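PDB 4HKT: inositol 2-dehydrogenase from Sinorhizobium meliloti, which oxidises myo-inositol to 2-keto-myo-inositol (scyllo-inosose) with NAD+ as the hydride acceptor, the first step of myo-inositol breakdown to acetyl-CoA. Local coordinates for residues I69-P72 with D78-E81; A105-V110 with A115-G120; I168-T173 with A310-A315. All coordinates share one frame; numbering follows the deposited sequence.

Contact 1. Residues I69-P72 with D78-E81. With EDO (1,2-ethanediol), chain U.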
ATOM      1  N   ILE B  69      30.710 -19.469  14.079  1.00 23.99           N
ATOM      2  CA  ILE B  69      30.231 -20.476  15.027  1.00 23.25           C
ATOM      3  C   ILE B  69      28.698 -20.542  14.954  1.00 26.19           C
ATOM      4  O   ILE B  69      27.979 -19.590  15.360  1.00 21.59           O
ATOM      5  CB  ILE B  69      30.689 -20.187  16.465  1.00 22.79           C
ATOM      6  CG1 ILE B  69      32.207 -20.046  16.545  1.00 23.95           C
ATOM      7  CG2 ILE B  69      30.154 -21.256  17.409  1.00 22.81           C
ATOM      8  CD1 ILE B  69      32.718 -19.443  17.846  1.00 23.16           C
ATOM      9  N   CYS B  70      28.234 -21.673  14.414  1.00 26.99           N
ATOM     10  CA  CYS B  70      26.832 -21.999  14.214  1.00 28.36           C
ATOM     11  C   CYS B  70      26.499 -23.333  14.899  1.00 26.67           C
ATOM     12  O   CYS B  70      25.566 -23.991  14.506  1.00 25.75           O
ATOM     13  CB  CYS B  70      26.539 -22.127  12.711  1.00 30.40           C
ATOM     14  SG  CYS B  70      26.907 -20.592  11.836  1.00 37.93           S
ATOM     15  N   THR B  71      27.275 -23.723  15.893  1.00 25.91           N
ATOM     16  CA  THR B  71      27.028 -24.958  16.630  1.00 27.01           C
ATOM     17  C   THR B  71      25.931 -24.725  17.671  1.00 27.14           C
ATOM     18  O   THR B  71      25.450 -23.610  17.835  1.00 28.75           O
ATOM     19  CB  THR B  71      28.325 -25.424  17.320  1.00 27.63           C
ATOM     20  OG1 THR B  71      28.919 -24.304  17.975  1.00 26.99           O
ATOM     21  CG2 THR B  71      29.310 -26.008  16.307  1.00 28.03           C
ATOM     22  N   PRO B  72      25.543 -25.767  18.402  1.00 30.22           N
ATOM     23  CA  PRO B  72      24.537 -25.544  19.432  1.00 30.63           C
ATOM     24  C   PRO B  72      24.950 -24.496  20.464  1.00 29.89           C
ATOM     25  O   PRO B  72      26.137 -24.325  20.736  1.00 28.56           O
ATOM     26  CB  PRO B  72      24.443 -26.905  20.109  1.00 32.17           C
ATOM     27  CG  PRO B  72      24.766 -27.868  19.018  1.00 32.60           C
ATOM     28  CD  PRO B  72      25.878 -27.196  18.270  1.00 30.79           C
ATOM     29  N   ASP B  78      32.568 -21.364  25.107  1.00 20.24           N
ATOM     30  CA  ASP B  78      33.827 -22.100  25.126  1.00 21.27           C
ATOM     31  C   ASP B  78      34.523 -21.967  23.770  1.00 19.87           C
ATOM     32  O   ASP B  78      35.725 -21.790  23.697  1.00 19.63           O
ATOM     33  CB  ASP B  78      33.552 -23.583  25.419  1.00 24.22           C
ATOM     34  CG  ASP B  78      33.248 -23.853  26.877  1.00 25.94           C
ATOM     35  OD1 ASP B  78      33.438 -22.960  27.718  1.00 29.12           O
ATOM     36  OD2 ASP B  78      32.800 -24.976  27.196  1.00 32.73           O
ATOM     37  N   LEU B  79      33.759 -22.056  22.703  1.00 19.38           N
ATOM     38  CA  LEU B  79      34.340 -21.945  21.374  1.00 19.35           C
ATOM     39  C   LEU B  79      34.870 -20.548  21.104  1.00 19.66           C
ATOM     40  O   LEU B  79      35.966 -20.398  20.535  1.00 20.43           O
ATOM     41  CB  LEU B  79      33.359 -22.379  20.310  1.00 19.94           C
ATOM     42  CG  LEU B  79      33.203 -23.888  20.204  1.00 20.43           C
ATOM     43  CD1 LEU B  79      32.057 -24.196  19.269  1.00 21.65           C
ATOM     44  CD2 LEU B  79      34.489 -24.576  19.725  1.00 22.28           C
ATOM     45  N   ILE B  80      34.152 -19.519  21.565  1.00 19.36           N
ATOM     46  CA  ILE B  80      34.649 -18.147  21.457  1.00 19.10           C
ATOM     47  C   ILE B  80      35.982 -18.025  22.197  1.00 19.72           C
ATOM     48  O   ILE B  80      36.954 -17.500  21.657  1.00 19.90           O
ATOM     49  CB  ILE B  80      33.638 -17.098  22.004  1.00 18.82           C
ATOM     50  CG1 ILE B  80      32.383 -17.062  21.143  1.00 18.59           C
ATOM     51  CG2 ILE B  80      34.294 -15.733  22.052  1.00 19.81           C
ATOM     52  CD1 ILE B  80      31.175 -16.420  21.827  1.00 17.89           C
ATOM     53  N   GLU B  81      36.058 -18.505  23.430  1.00 19.59           N
ATOM     54  CA  GLU B  81      37.313 -18.395  24.193  1.00 20.41           C
ATOM     55  C   GLU B  81      38.485 -19.134  23.505  1.00 20.93           C
ATOM     56  O   GLU B  81      39.605 -18.612  23.434  1.00 21.12           O
ATOM     57  CB  GLU B  81      37.124 -18.929  25.620  1.00 23.20           C
ATOM     58  CG  GLU B  81      36.266 -18.044  26.487  1.00 25.16           C
ATOM     59  CD  GLU B  81      35.962 -18.623  27.860  1.00 30.54           C
ATOM     60  OE1 GLU B  81      36.058 -19.862  28.031  1.00 35.19           O
ATOM     61  OE2 GLU B  81      35.570 -17.837  28.759  1.00 28.52           O
TER
HETATM   62  C1  EDO U 404      37.512 -23.884  26.467  1.00 34.81           C
HETATM   63  O1  EDO U 404      38.871 -24.275  26.216  1.00 36.30           O
HETATM   64  C2  EDO U 404      37.397 -22.380  26.646  1.00 34.90           C
HETATM   65  O2  EDO U 404      38.023 -21.883  27.841  1.00 37.28           O
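Ile69 and Leu79 meet where the end of strand 66-69 lies against helix 76-85, and their branches fill the tight, largely apolar part of this contact. The CD1 methyl of Ile69 does most of the reaching: it lies 3.9 Å from CB of Leu79 and 4.1 Å from CG1 of Ile80, wedged at the junction of two consecutive helix residues. Its place follows from an extended outer chain (chi2 166°), which carries CD1 outward from the strand, while CG2 of Ile69 lies 4.0 Å from Leu79 CD1. Two separated methyls on one beta-branched residue thus grip the leucine at its root and at its end. Isoleucine suits a strand that must also present a broad apolar face, and the leucine, unbranched at CB, suits a helix position whose CD1 must reach as far as Thr71 and Ile69 CG2.

Beyond the strand the chain turns into a loop, where Thr71 and Leu79 approach tip to tip, with Thr71 OG1 3.4 Å from Leu79 CD1. This is packing of a methyl against an oxygen; the polar partner of Thr71 OG1 is the hydroxyl of Thr75, so the methyl need only pack against it. Away from the strand the contact gives way to a looser side. Asp78 is exposed there, while Glu81 is only partly so and lies against Cys106 and Val109 of helix 100-112. A 1,2-ethanediol molecule, probably from the crystallisation liquor, donates a hydrogen bond from its O2 to Glu81 OE1 at 2.8 Å.

No hydrogen bond links the two segments. Their cohesion therefore rests on burial of aliphatic surface and on shape, while the two carboxylates, away from the strand, are paired with Arg102 in salt bridges.

Contact 2. Residues A105-V110 with A115-G120; sequences ACLKVV and AKLMVG
The carbonyl oxygen of Val110, near the end of helix 100-112, is gripped from more than one direction. Ala115 N donates to Val110 O at 3.0 Å, lying in the carbonyl plane with a C=O...N angle of 157°, and a water donates to the same oxygen at 3.2 Å. The same water lies very close to Ala115 O, at 2.5 Å, a short distance that makes this second bond, and so any bridge, doubtful. The direct bond ties the helix to the chain leaving it, and the small Ala115 side chain fits beside Val110, its CB 4.2 Å from Val110 CG1.

Further along, the contact becomes apolar. Leu117 CD2 touches Leu107 CD2 at 3.9 Å and Val110 CG2 at 4.2 Å, its side chain crossing both at about a right angle. With CG anti to the backbone N (chi1 166°), Leu117 extends from the strand towards the helix, and one methyl serves two residues about a helical turn apart. Val110, branched at CB, splits its work: CG1 faces the turn and CG2 the leucine. This is the helix-to-strand return of a beta-alpha-beta unit, 89-93, 100-112 and 117-120, in the Rossmann-fold domain.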
ATOM      1  N   ALA B 105      32.533 -13.661  31.626  1.00 18.11           N
ATOM      2  CA  ALA B 105      33.806 -14.357  31.666  1.00 19.47           C
ATOM      3  C   ALA B 105      34.384 -14.501  30.263  1.00 18.26           C
ATOM      4  O   ALA B 105      35.567 -14.319  30.057  1.00 19.18           O
ATOM      5  CB  ALA B 105      33.632 -15.743  32.300  1.00 20.25           C
ATOM      6  N   CYS B 106      33.534 -14.842  29.311  1.00 18.55           N
ATOM      7  CA  CYS B 106      33.919 -14.980  27.924  1.00 18.77           C
ATOM      8  C   CYS B 106      34.466 -13.656  27.313  1.00 19.49           C
ATOM      9  O   CYS B 106      35.546 -13.620  26.746  1.00 17.62           O
ATOM     10  CB  CYS B 106      32.707 -15.504  27.168  1.00 20.08           C
ATOM     11  SG  CYS B 106      32.893 -15.674  25.409  1.00 20.42           S
ATOM     12  N   LEU B 107      33.715 -12.573  27.488  1.00 19.50           N
ATOM     13  CA  LEU B 107      34.130 -11.250  27.028  1.00 18.80           C
ATOM     14  C   LEU B 107      35.451 -10.778  27.654  1.00 20.26           C
ATOM     15  O   LEU B 107      36.215 -10.095  27.011  1.00 18.81           O
ATOM     16  CB  LEU B 107      33.019 -10.226  27.295  1.00 19.14           C
ATOM     17  CG  LEU B 107      31.667 -10.527  26.602  1.00 18.47           C
ATOM     18  CD1 LEU B 107      30.662  -9.414  26.844  1.00 20.28           C
ATOM     19  CD2 LEU B 107      31.824 -10.812  25.106  1.00 20.67           C
ATOM     20  N   LYS B 108      35.734 -11.175  28.888  1.00 21.28           N
ATOM     21  CA  LYS B 108      37.018 -10.862  29.502  1.00 24.13           C
ATOM     22  C   LYS B 108      38.143 -11.590  28.714  1.00 23.27           C
ATOM     23  O   LYS B 108      39.147 -10.987  28.395  1.00 23.74           O
ATOM     24  CB  LYS B 108      37.007 -11.220  30.993  1.00 28.68           C
ATOM     25  CG  LYS B 108      38.147 -10.591  31.805  1.00 35.06           C
ATOM     26  CD  LYS B 108      38.324 -11.256  33.169  1.00 38.64           C
ATOM     27  CE  LYS B 108      39.458 -10.626  33.996  1.00 43.74           C
ATOM     28  NZ  LYS B 108      40.668 -10.292  33.178  1.00 42.91           N
ATOM     29  N   VAL B 109      37.947 -12.844  28.324  1.00 20.62           N
ATOM     30  CA  VAL B 109      38.948 -13.533  27.539  1.00 20.38           C
ATOM     31  C   VAL B 109      39.105 -12.832  26.186  1.00 21.74           C
ATOM     32  O   VAL B 109      40.241 -12.638  25.707  1.00 23.72           O
ATOM     33  CB  VAL B 109      38.609 -15.018  27.339  1.00 20.10           C
ATOM     34  CG1 VAL B 109      39.596 -15.666  26.381  1.00 20.24           C
ATOM     35  CG2 VAL B 109      38.544 -15.753  28.686  1.00 19.72           C
ATOM     36  N   VAL B 110      37.991 -12.454  25.570  1.00 20.02           N
ATOM     37  CA  VAL B 110      38.022 -11.760  24.277  1.00 22.59           C
ATOM     38  C   VAL B 110      38.776 -10.424  24.383  1.00 23.79           C
ATOM     39  O   VAL B 110      39.568 -10.093  23.495  1.00 25.64           O
ATOM     40  CB  VAL B 110      36.583 -11.536  23.740  1.00 22.75           C
ATOM     41  CG1 VAL B 110      36.546 -10.452  22.653  1.00 22.70           C
ATOM     42  CG2 VAL B 110      35.997 -12.860  23.226  1.00 21.29           C
ATOM     43  N   ALA B 115      40.853 -10.160  20.758  1.00 26.40           N
ATOM     44  CA  ALA B 115      40.112 -10.857  19.740  1.00 23.70           C
ATOM     45  C   ALA B 115      38.999  -9.978  19.166  1.00 20.76           C
ATOM     46  O   ALA B 115      38.464  -9.097  19.827  1.00 21.70           O
ATOM     47  CB  ALA B 115      39.541 -12.163  20.303  1.00 25.10           C
ATOM     48  N   LYS B 116      38.671 -10.254  17.928  1.00 20.28           N
ATOM     49  CA  LYS B 116      37.567  -9.647  17.222  1.00 21.68           C
ATOM     50  C   LYS B 116      36.392 -10.609  17.312  1.00 20.49           C
ATOM     51  O   LYS B 116      36.521 -11.770  16.953  1.00 20.78           O
ATOM     52  CB  LYS B 116      37.941  -9.450  15.750  1.00 23.96           C
ATOM     53  CG  LYS B 116      39.097  -8.477  15.520  1.00 25.69           C
ATOM     54  CD  LYS B 116      39.329  -8.307  14.016  1.00 28.25           C
ATOM     55  CE  LYS B 116      40.467  -7.341  13.719  1.00 29.39           C
ATOM     56  NZ  LYS B 116      41.763  -7.847  14.280  1.00 29.65           N
ATOM     57  N   LEU B 117      35.276 -10.124  17.851  1.00 20.74           N
ATOM     58  CA  LEU B 117      34.051 -10.912  17.995  1.00 21.08           C
ATOM     59  C   LEU B 117      32.859 -10.064  17.557  1.00 20.24           C
ATOM     60  O   LEU B 117      32.616  -8.989  18.102  1.00 22.27           O
ATOM     61  CB  LEU B 117      33.863 -11.341  19.478  1.00 20.79           C
ATOM     62  CG  LEU B 117      32.487 -11.884  19.898  1.00 19.75           C
ATOM     63  CD1 LEU B 117      32.295 -13.222  19.239  1.00 20.62           C
ATOM     64  CD2 LEU B 117      32.310 -12.041  21.411  1.00 21.10           C
HETATM   65  N   MSE B 118      32.118 -10.582  16.606  1.00 19.06           N
HETATM   66  CA  MSE B 118      30.839 -10.042  16.236  1.00 20.66           C
HETATM   67  C   MSE B 118      29.842 -11.100  16.583  1.00 20.16           C
HETATM   68  O   MSE B 118      30.080 -12.296  16.345  1.00 19.48           O
HETATM   69  CB  MSE B 118      30.803  -9.824  14.723  1.00 22.25           C
HETATM   70  CG  MSE B 118      29.462  -9.273  14.288  1.00 24.05           C
HETATM   71 SE   MSE B 118      29.473  -8.895  12.345  1.00 28.12          SE
HETATM   72  CE  MSE B 118      30.591  -7.309  12.371  1.00 28.60           C
ATOM     73  N   VAL B 119      28.690 -10.680  17.120  1.00 20.63           N
ATOM     74  CA  VAL B 119      27.642 -11.621  17.447  1.00 19.77           C
ATOM     75  C   VAL B 119      26.580 -11.524  16.382  1.00 19.67           C
ATOM     76  O   VAL B 119      26.429 -10.504  15.742  1.00 24.54           O
ATOM     77  CB  VAL B 119      27.050 -11.385  18.883  1.00 20.13           C
ATOM     78  CG1 VAL B 119      28.140 -11.455  19.937  1.00 21.05           C
ATOM     79  CG2 VAL B 119      26.328 -10.061  18.992  1.00 20.94           C
ATOM     80  N   GLY B 120      25.807 -12.565  16.214  1.00 18.87           N
ATOM     81  CA  GLY B 120      24.868 -12.625  15.123  1.00 20.88           C
ATOM     82  C   GLY B 120      23.523 -11.939  15.365  1.00 22.11           C
ATOM     83  O   GLY B 120      22.506 -12.607  15.539  1.00 23.05           O
TER
HETATM   84  O   HOH W   1      38.925  -7.557  21.734  1.00 32.26           O

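Contact 3. Residues I168-T173 with A310-A315; sequences IFRDMT and AALALA. With EDO (1,2-ethanediol), chain X.
Two helices of different parts of the chain, 168-184 and 305-324, pack against each other here, their short segments running at 137° with axes 8.9 Å apart. Ala315 lies at the close point. Ala315 CB approaches Phe169 O at 3.4 Å and Phe169 CB at 4.0 Å, so a lone methyl fits against the backbone of the facing helix; a residue as small as alanine suits this spot. The Phe169 ring itself leads away from Ala315, towards Val212 and Val214 of strand 211-218 and towards later residues of helix 305-324, among them Ala318 and Val322. Helix 168-184 is thereby held between the mixed sheet of the C-terminal domain typical of the Gfo/Idh/MocA family and helix 305-324. Its first turn is a wider, pi-type one, in which Ile168 O accepts from both Met172 N and Thr173 N.

Arg170, the next residue after Phe169, also packs on Ala315. Its chain is extended from CG to NE, which lets the aliphatic part serve as a hydrophobic arm: Arg170 CG lies 4.0 Å from Ala315 CB, and Arg170 CD 4.0 Å from Leu312 CD1. The trans first torsion of Leu312 (chi1 -180°) swings CD1 towards Arg170, where it lies beside the edge of the guanidinium, near its plane. The charged end continues to Asp316, where NE forms a salt bridge, and NH1 bonds to Gly166 O.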
ATOM      1  N   ILE B 168      11.434 -18.123  25.661  1.00 16.92           N
ATOM      2  CA  ILE B 168      11.114 -17.262  24.541  1.00 15.81           C
ATOM      3  C   ILE B 168      11.860 -15.923  24.608  1.00 14.93           C
ATOM      4  O   ILE B 168      12.320 -15.403  23.568  1.00 14.43           O
ATOM      5  CB  ILE B 168       9.588 -17.040  24.425  1.00 15.81           C
ATOM      6  CG1 ILE B 168       9.247 -16.273  23.158  1.00 15.78           C
ATOM      7  CG2 ILE B 168       9.050 -16.245  25.627  1.00 16.22           C
ATOM      8  CD1 ILE B 168       7.774 -16.317  22.852  1.00 15.56           C
ATOM      9  N   PHE B 169      12.062 -15.389  25.809  1.00 14.76           N
ATOM     10  CA  PHE B 169      12.735 -14.075  25.921  1.00 14.54           C
ATOM     11  C   PHE B 169      14.188 -14.158  25.516  1.00 16.82           C
ATOM     12  O   PHE B 169      14.692 -13.278  24.831  1.00 15.41           O
ATOM     13  CB  PHE B 169      12.601 -13.527  27.318  1.00 14.85           C
ATOM     14  CG  PHE B 169      11.175 -13.148  27.682  1.00 14.89           C
ATOM     15  CD1 PHE B 169      10.517 -12.140  26.980  1.00 15.04           C
ATOM     16  CD2 PHE B 169      10.515 -13.772  28.729  1.00 16.04           C
ATOM     17  CE1 PHE B 169       9.230 -11.770  27.311  1.00 15.24           C
ATOM     18  CE2 PHE B 169       9.215 -13.415  29.058  1.00 16.86           C
ATOM     19  CZ  PHE B 169       8.572 -12.403  28.350  1.00 16.09           C
ATOM     20  N   ARG B 170      14.856 -15.233  25.938  1.00 17.43           N
ATOM     21  CA  ARG B 170      16.261 -15.461  25.593  1.00 18.10           C
ATOM     22  C   ARG B 170      16.454 -15.939  24.165  1.00 17.81           C
ATOM     23  O   ARG B 170      17.483 -15.669  23.559  1.00 17.27           O
ATOM     24  CB  ARG B 170      16.918 -16.414  26.593  1.00 17.11           C
ATOM     25  CG  ARG B 170      16.836 -15.905  28.021  1.00 17.16           C
ATOM     26  CD  ARG B 170      17.753 -16.658  28.983  1.00 18.64           C
ATOM     27  NE  ARG B 170      17.635 -16.204  30.374  1.00 20.08           N
ATOM     28  CZ  ARG B 170      16.751 -16.636  31.263  1.00 20.29           C
ATOM     29  NH1 ARG B 170      15.860 -17.549  30.932  1.00 20.46           N
ATOM     30  NH2 ARG B 170      16.758 -16.129  32.509  1.00 20.50           N
ATOM     31  N   ASP B 171      15.462 -16.628  23.617  1.00 18.80           N
ATOM     32  CA  ASP B 171      15.620 -17.294  22.328  1.00 17.92           C
ATOM     33  C   ASP B 171      15.075 -16.487  21.166  1.00 19.16           C
ATOM     34  O   ASP B 171      15.672 -16.509  20.073  1.00 17.91           O
ATOM     35  CB  ASP B 171      14.977 -18.675  22.311  1.00 17.48           C
ATOM     36  CG  ASP B 171      15.169 -19.396  20.971  1.00 19.52           C
ATOM     37  OD1 ASP B 171      16.311 -19.796  20.704  1.00 21.42           O
ATOM     38  OD2 ASP B 171      14.199 -19.575  20.194  1.00 19.38           O
HETATM   39  N   MSE B 172      13.939 -15.810  21.368  1.00 17.08           N
HETATM   40  CA  MSE B 172      13.273 -15.084  20.283  1.00 16.41           C
HETATM   41  C   MSE B 172      13.366 -13.592  20.516  1.00 16.13           C
HETATM   42  O   MSE B 172      13.888 -12.845  19.686  1.00 16.44           O
HETATM   43  CB  MSE B 172      11.812 -15.502  20.258  1.00 17.88           C
HETATM   44  CG  MSE B 172      11.038 -14.783  19.164  1.00 18.10           C
HETATM   45 SE   MSE B 172       9.157 -15.354  19.135  1.00 20.58          SE
HETATM   46  CE  MSE B 172       8.734 -14.115  17.689  1.00 20.44           C
ATOM     47  N   THR B 173      12.893 -13.152  21.665  1.00 15.85           N
ATOM     48  CA  THR B 173      12.784 -11.714  21.925  1.00 16.18           C
ATOM     49  C   THR B 173      14.132 -11.024  21.999  1.00 15.74           C
ATOM     50  O   THR B 173      14.255  -9.817  21.817  1.00 14.07           O
ATOM     51  CB  THR B 173      12.034 -11.479  23.227  1.00 16.05           C
ATOM     52  OG1 THR B 173      10.970 -12.413  23.311  1.00 15.87           O
ATOM     53  CG2 THR B 173      11.449 -10.059  23.228  1.00 16.45           C
ATOM     54  N   ALA B 310      24.133  -7.166  26.508  1.00 15.98           N
ATOM     55  CA  ALA B 310      23.045  -6.231  26.776  1.00 15.93           C
ATOM     56  C   ALA B 310      21.654  -6.800  26.456  1.00 15.14           C
ATOM     57  O   ALA B 310      20.700  -6.618  27.237  1.00 15.22           O
ATOM     58  CB  ALA B 310      23.285  -4.935  25.990  1.00 16.85           C
ATOM     59  N   ALA B 311      21.527  -7.501  25.336  1.00 15.38           N
ATOM     60  CA  ALA B 311      20.260  -8.100  24.951  1.00 15.77           C
ATOM     61  C   ALA B 311      19.839  -9.219  25.905  1.00 15.98           C
ATOM     62  O   ALA B 311      18.685  -9.343  26.246  1.00 16.07           O
ATOM     63  CB  ALA B 311      20.331  -8.572  23.513  1.00 16.40           C
ATOM     64  N   LEU B 312      20.795 -10.004  26.372  1.00 16.49           N
ATOM     65  CA  LEU B 312      20.529 -11.066  27.330  1.00 16.05           C
ATOM     66  C   LEU B 312      20.111 -10.499  28.675  1.00 15.13           C
ATOM     67  O   LEU B 312      19.187 -11.016  29.255  1.00 14.78           O
ATOM     68  CB  LEU B 312      21.763 -11.945  27.493  1.00 15.51           C
ATOM     69  CG  LEU B 312      21.618 -13.097  28.467  1.00 16.09           C
ATOM     70  CD1 LEU B 312      20.607 -14.094  27.952  1.00 15.77           C
ATOM     71  CD2 LEU B 312      22.968 -13.763  28.701  1.00 16.90           C
ATOM     72  N   ALA B 313      20.730  -9.402  29.104  1.00 15.36           N
ATOM     73  CA  ALA B 313      20.370  -8.775  30.374  1.00 16.71           C
ATOM     74  C   ALA B 313      18.929  -8.257  30.294  1.00 16.31           C
ATOM     75  O   ALA B 313      18.181  -8.370  31.249  1.00 15.59           O
ATOM     76  CB  ALA B 313      21.352  -7.674  30.755  1.00 15.59           C
ATOM     77  N   LEU B 314      18.527  -7.749  29.122  1.00 14.94           N
ATOM     78  CA  LEU B 314      17.131  -7.357  28.940  1.00 15.05           C
ATOM     79  C   LEU B 314      16.226  -8.574  28.998  1.00 15.20           C
ATOM     80  O   LEU B 314      15.169  -8.508  29.623  1.00 13.78           O
ATOM     81  CB  LEU B 314      16.905  -6.591  27.645  1.00 15.51           C
ATOM     82  CG  LEU B 314      17.685  -5.266  27.596  1.00 16.39           C
ATOM     83  CD1 LEU B 314      17.775  -4.703  26.203  1.00 17.77           C
ATOM     84  CD2 LEU B 314      17.116  -4.212  28.501  1.00 17.44           C
ATOM     85  N   ALA B 315      16.621  -9.681  28.341  1.00 13.84           N
ATOM     86  CA  ALA B 315      15.809 -10.890  28.420  1.00 14.08           C
ATOM     87  C   ALA B 315      15.676 -11.370  29.873  1.00 14.38           C
ATOM     88  O   ALA B 315      14.568 -11.736  30.303  1.00 14.46           O
ATOM     89  CB  ALA B 315      16.347 -12.006  27.502  1.00 13.68           C
TER
HETATM   90  C1  EDO X 407      13.720 -19.336  16.976  1.00 43.23           C
HETATM   91  O1  EDO X 407      14.344 -20.287  17.838  1.00 35.81           O
HETATM   92  C2  EDO X 407      13.881 -17.898  17.481  1.00 43.41           C
HETATM   93  O2  EDO X 407      12.840 -17.087  16.935  1.00 37.53           O

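In the fold
Contacts 1 and 2 are neighbours in the Rossmann-fold domain, their centres 11 Å apart, and they share an interface: Ile80 CG2 of contact 1 lies 3.5 Å from Val110 CG2 of contact 2, joining helix 76-85 to helix 100-112. Strand 89-93 lies between strands 66-69 and 117-120 in the parallel sheet, so the two contacts succeed each other across it. The side chain of Thr71 in contact 1 touches the glycine-rich turn with Gly10, Gly12 and Gly15, which fits the GxGxxG signature and probably binds the dinucleotide. Contact 3 belongs to a separate region: its centre is 18 Å from those of both others, and its nearest atoms come within about 7 Å of contact 2 without touching.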